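Local atomic coordinates of phosphoacetylglucosamine mutase (Aspergillus lentulus, PDB entry 5O9X), a protein that interconverts N-acetylglucosamine 6-phosphate and N-acetylglucosamine 1-phosphate, as an alpha-D-phosphohexomutase whose catalysis may be assisted by the substrate. Residues Tyr181-Pro186 against Tyr192-Ala197; Gly59-Val64 against Arg172-Leu177. The protein carries 1 engineered substitution. All blocks are in the same frame, centred on the assembly; numbering follows the deposited sequence.

Interaction 1 of 2, residues Tyr181-Pro186 against Tyr192-Ala197; sequences YEYGEP and YEKLAA
The linker between helix 164-176 and helix 188-202 turns back on the helix it leads into, and Lys194 of that helix meets Tyr183 of the linker. Lys194 reaches out with its CG anti to the backbone N (chi1 -169°) and its chain straight as far as CE. A bend at chi4 then brings NZ to the linker backbone. NZ donates a hydrogen bond to Tyr183 O at 2.8 Å. The C=O...N angle is 146°, and the donor is tilted 24° from the carbonyl plane. The same lysine lies over one face of the Tyr183 ring, the two side chains crossing at about a right angle. CE makes a CH-pi contact and is 3.9 Å from Tyr183 CZ. NZ stands 4.3 Å from the ring centroid, a cation-pi geometry. Arg172 makes a second cation-pi contact with this ring, and the lysine chain also touches Tyr169. Lys194 thus holds one linker residue by both backbone and ring. Its ammonium probably gains from the carbonyl dipole and the pi cloud together, without a carboxylate from either segment touching it.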
# COMPACT_ATOMS: atom_id res chain seq x y z
N TYR A 181 -0.99 -21.47 -12.72
CA TYR A 181 -1.02 -20.09 -12.18
C TYR A 181 0.25 -19.70 -11.38
O TYR A 181 0.42 -18.53 -11.01
CB TYR A 181 -2.24 -19.89 -11.27
CG TYR A 181 -3.56 -19.86 -12.00
CD1 TYR A 181 -4.01 -18.69 -12.64
CD2 TYR A 181 -4.39 -21.00 -12.03
CE1 TYR A 181 -5.22 -18.66 -13.31
CE2 TYR A 181 -5.61 -20.98 -12.69
CZ TYR A 181 -6.02 -19.80 -13.33
OH TYR A 181 -7.22 -19.76 -13.99
N GLU A 182 1.08 -20.71 -11.10
CA GLU A 182 2.35 -20.62 -10.39
C GLU A 182 3.06 -19.27 -10.42
O GLU A 182 3.57 -18.84 -11.45
CB GLU A 182 3.31 -21.69 -10.89
CG GLU A 182 4.40 -21.93 -9.89
CD GLU A 182 5.28 -23.11 -10.19
OE1 GLU A 182 4.93 -24.23 -9.82
OE2 GLU A 182 6.38 -22.88 -10.74
N TYR A 183 3.11 -18.62 -9.26
CA TYR A 183 3.60 -17.23 -9.21
C TYR A 183 5.13 -17.14 -8.96
O TYR A 183 5.74 -16.10 -9.23
CB TYR A 183 2.83 -16.51 -8.11
CG TYR A 183 2.88 -15.01 -8.17
CD1 TYR A 183 2.39 -14.32 -9.28
CD2 TYR A 183 3.41 -14.26 -7.09
CE1 TYR A 183 2.45 -12.93 -9.37
CE2 TYR A 183 3.44 -12.87 -7.16
CZ TYR A 183 2.97 -12.21 -8.29
OH TYR A 183 3.01 -10.82 -8.37
N GLY A 184 5.71 -18.19 -8.38
CA GLY A 184 7.13 -18.19 -8.03
C GLY A 184 7.40 -19.20 -6.93
O GLY A 184 6.43 -19.84 -6.42
N GLU A 185 8.68 -19.31 -6.54
CA GLU A 185 9.08 -20.05 -5.35
C GLU A 185 8.72 -19.22 -4.10
O GLU A 185 9.03 -18.03 -4.05
CB GLU A 185 10.62 -20.27 -5.33
CG GLU A 185 11.24 -21.25 -6.35
CD GLU A 185 10.49 -22.58 -6.49
OE1 GLU A 185 10.33 -23.30 -5.46
OE2 GLU A 185 10.03 -22.87 -7.64
N PRO A 186 8.14 -19.86 -3.05
CA PRO A 186 7.55 -19.12 -1.90
C PRO A 186 8.55 -18.79 -0.82
O PRO A 186 8.36 -19.08 0.35
CB PRO A 186 6.50 -20.09 -1.40
CG PRO A 186 7.10 -21.46 -1.68
CD PRO A 186 7.97 -21.33 -2.91
N TYR A 192 13.31 -12.30 -4.84
CA TYR A 192 14.39 -11.51 -5.49
C TYR A 192 14.65 -11.99 -6.92
O TYR A 192 14.86 -11.15 -7.84
CB TYR A 192 15.72 -11.59 -4.73
CG TYR A 192 15.62 -11.08 -3.30
CD1 TYR A 192 14.97 -9.85 -3.02
CD2 TYR A 192 16.11 -11.83 -2.22
CE1 TYR A 192 14.81 -9.38 -1.65
CE2 TYR A 192 15.97 -11.41 -0.88
CZ TYR A 192 15.33 -10.20 -0.62
OH TYR A 192 15.20 -9.79 0.68
N GLU A 193 14.62 -13.32 -7.09
CA GLU A 193 14.86 -13.95 -8.41
C GLU A 193 13.80 -13.49 -9.43
O GLU A 193 14.11 -13.17 -10.61
CB GLU A 193 14.82 -15.48 -8.23
CG GLU A 193 16.09 -15.93 -7.57
CD GLU A 193 16.14 -17.43 -7.29
OE1 GLU A 193 15.07 -18.09 -7.32
OE2 GLU A 193 17.27 -17.94 -7.08
N LYS A 194 12.55 -13.48 -9.00
CA LYS A 194 11.45 -13.07 -9.90
C LYS A 194 11.56 -11.61 -10.29
O LYS A 194 11.44 -11.27 -11.50
CB LYS A 194 10.09 -13.31 -9.25
CG LYS A 194 8.90 -13.16 -10.22
CD LYS A 194 7.62 -13.18 -9.37
CE LYS A 194 6.34 -12.95 -10.19
NZ LYS A 194 6.14 -14.09 -11.10
N LEU A 195 11.74 -10.73 -9.29
CA LEU A 195 11.93 -9.30 -9.59
C LEU A 195 13.13 -9.10 -10.50
O LEU A 195 13.04 -8.40 -11.58
CB LEU A 195 12.05 -8.47 -8.31
CG LEU A 195 10.75 -7.91 -7.73
CD1 LEU A 195 9.97 -9.05 -7.15
CD2 LEU A 195 11.18 -6.95 -6.60
N ALA A 196 14.25 -9.77 -10.17
CA ALA A 196 15.47 -9.55 -10.99
C ALA A 196 15.29 -10.01 -12.44
O ALA A 196 15.66 -9.27 -13.40
CB ALA A 196 16.65 -10.23 -10.36
N ALA A 197 14.68 -11.19 -12.61
CA ALA A 197 14.49 -11.73 -13.96
C ALA A 197 13.55 -10.84 -14.82
O ALA A 197 13.81 -10.62 -16.02
CB ALA A 197 14.04 -13.21 -13.93

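Interaction 2 of 2, residues Gly59-Val64 against Arg172-Leu177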
# COMPACT_ATOMS: atom_id res chain seq x y z
N GLY A 59 -8.42 -24.82 3.31
CA GLY A 59 -7.03 -24.95 3.78
C GLY A 59 -5.99 -24.20 2.96
O GLY A 59 -4.80 -24.55 2.99
N GLN A 60 -6.41 -23.16 2.24
CA GLN A 60 -5.49 -22.31 1.47
C GLN A 60 -4.71 -21.47 2.48
O GLN A 60 -5.20 -21.19 3.56
CB GLN A 60 -6.21 -21.44 0.44
CG GLN A 60 -6.46 -22.12 -0.92
CD GLN A 60 -7.22 -21.23 -1.87
OE1 GLN A 60 -8.31 -20.79 -1.57
NE2 GLN A 60 -6.66 -20.96 -3.02
N TRP A 61 -3.45 -21.21 2.18
CA TRP A 61 -2.61 -20.38 3.02
C TRP A 61 -3.20 -18.98 3.13
O TRP A 61 -3.52 -18.30 2.13
CB TRP A 61 -1.18 -20.36 2.45
CG TRP A 61 -0.52 -21.68 2.61
CD1 TRP A 61 -0.51 -22.71 1.72
CD2 TRP A 61 0.22 -22.13 3.77
NE1 TRP A 61 0.23 -23.78 2.25
CE2 TRP A 61 0.67 -23.46 3.49
CE3 TRP A 61 0.55 -21.53 5.00
CZ2 TRP A 61 1.42 -24.20 4.41
CZ3 TRP A 61 1.32 -22.27 5.92
CH2 TRP A 61 1.74 -23.61 5.61
N ILE A 62 -3.39 -18.57 4.37
CA ILE A 62 -3.76 -17.15 4.67
C ILE A 62 -2.52 -16.43 5.29
O ILE A 62 -1.82 -17.03 6.11
CB ILE A 62 -4.93 -17.18 5.65
CG1 ILE A 62 -6.21 -17.78 4.96
CG2 ILE A 62 -5.29 -15.78 6.22
CD1 ILE A 62 -6.61 -17.05 3.67
N GLY A 63 -2.30 -15.14 4.99
CA GLY A 63 -1.06 -14.50 5.55
C GLY A 63 -1.50 -13.55 6.66
O GLY A 63 -2.67 -13.01 6.66
N VAL A 64 -0.59 -13.33 7.62
CA VAL A 64 -0.75 -12.29 8.59
C VAL A 64 0.55 -11.46 8.59
O VAL A 64 1.59 -12.03 8.74
CB VAL A 64 -0.96 -12.88 10.02
CG1 VAL A 64 -1.15 -11.74 11.01
CG2 VAL A 64 -2.24 -13.73 10.08
N ARG A 172 0.57 -15.81 -2.18
CA ARG A 172 0.25 -16.13 -3.59
C ARG A 172 1.09 -17.32 -4.09
O ARG A 172 0.53 -18.32 -4.61
CB ARG A 172 0.35 -14.92 -4.49
CG ARG A 172 -0.20 -15.21 -5.86
CD ARG A 172 -0.17 -13.97 -6.67
NE ARG A 172 -0.80 -14.12 -7.98
CZ ARG A 172 -1.18 -13.08 -8.73
NH1 ARG A 172 -0.98 -11.84 -8.28
NH2 ARG A 172 -1.76 -13.25 -9.90
N CYS A 173 2.40 -17.29 -3.89
CA CYS A 173 3.23 -18.44 -4.30
C CYS A 173 2.79 -19.76 -3.70
O CYS A 173 2.66 -20.76 -4.45
CB CYS A 173 4.73 -18.25 -3.97
SG CYS A 173 5.43 -16.98 -5.04
N LYS A 174 2.58 -19.81 -2.38
CA LYS A 174 2.27 -21.11 -1.78
C LYS A 174 0.86 -21.63 -2.28
O LYS A 174 0.59 -22.84 -2.33
CB LYS A 174 2.27 -21.03 -0.25
CG LYS A 174 3.58 -20.66 0.39
CD LYS A 174 3.46 -20.76 1.89
CE LYS A 174 3.56 -22.22 2.33
NZ LYS A 174 4.86 -22.85 2.02
N ASN A 175 -0.03 -20.71 -2.63
CA ASN A 175 -1.36 -21.15 -3.07
C ASN A 175 -1.42 -21.48 -4.57
O ASN A 175 -2.45 -21.93 -5.05
CB ASN A 175 -2.42 -20.13 -2.70
CG ASN A 175 -2.70 -20.11 -1.20
OD1 ASN A 175 -2.79 -19.03 -0.60
ND2 ASN A 175 -2.81 -21.26 -0.59
N THR A 176 -0.34 -21.21 -5.30
CA THR A 176 -0.33 -21.44 -6.73
C THR A 176 0.76 -22.41 -7.15
O THR A 176 0.86 -22.73 -8.35
CB THR A 176 -0.18 -20.13 -7.54
OG1 THR A 176 1.10 -19.55 -7.26
CG2 THR A 176 -1.36 -19.16 -7.31
N LEU A 177 1.57 -22.88 -6.19
CA LEU A 177 2.76 -23.65 -6.51
C LEU A 177 2.24 -24.93 -7.23
O LEU A 177 1.21 -25.47 -6.83
CB LEU A 177 3.57 -23.95 -5.24
CG LEU A 177 4.95 -24.59 -5.40
CD1 LEU A 177 5.99 -23.72 -6.13
CD2 LEU A 177 5.48 -25.07 -4.05
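Trp61 has its CG anti to the carbonyl carbon (chi1 -70°), which carries the indole toward helix 164-176, and chi2 of 92° turns one face to Lys174. Lys174 folds to meet that face. Its chain bends at chi3 and again at chi4. These two bends lay CE over the indole, 3.3 Å above its plane, with NZ on the same side. CE lies 3.4 Å from Trp61 CE2 and 3.6 Å from Trp61 CZ2. It sits 3.6 Å from the centroid of the six-membered ring, a close CH-pi contact. NZ is 4.7 Å from that centroid and over the face, where it adds a cation-pi interaction. Nearer the backbone, Lys174 CB packs 3.8 Å from Trp61 CD1. The methylene chain therefore follows the indole from its pyrrole part toward its benzene part.

The contact belongs to the alpha/beta/alpha domain I of the phosphohexomutase family. It joins Gln60 and Trp61 to the C-terminal part of helix 164-176, which packs beside the sheet. Trp61 also touches Arg127 and Val129 of strand 127-132, and Glu155 and Ile157 of strand 155-161. Lys174 shares Ile157 with it.

Asn175, the next residue of the helix segment, meets the strand at its backbone. Its side-chain amide faces the peptide groups of Trp61 and lies by the edge of the indole. The ring and amide planes are 41° apart. The amide of Asn175 is probably turned over in the model, so the identity of its two end atoms is doubtful. Gln60 packs the aliphatic start of its side chain against this amide.

How the interactions relate
From the N terminus, strand 61-66 comes first. The chain then passes through more than a hundred residues of helix and strand before helix 164-176 returns to it and interaction 2 closes that long loop. Interaction 1 follows in series: the linker after this helix enters helix 188-202, and a short loop is closed. The two contacts neither nest nor cross. Their centres are about 14 Å apart, and they touch directly. Thr176 OG1 is probably hydrogen-bonded to Tyr183 N, and Pro186 CB packs 3.5 Å from Lys174 CG. Helix 164-176 thus connects the sheet of domain I, through the linker, with the first helix of the region that follows.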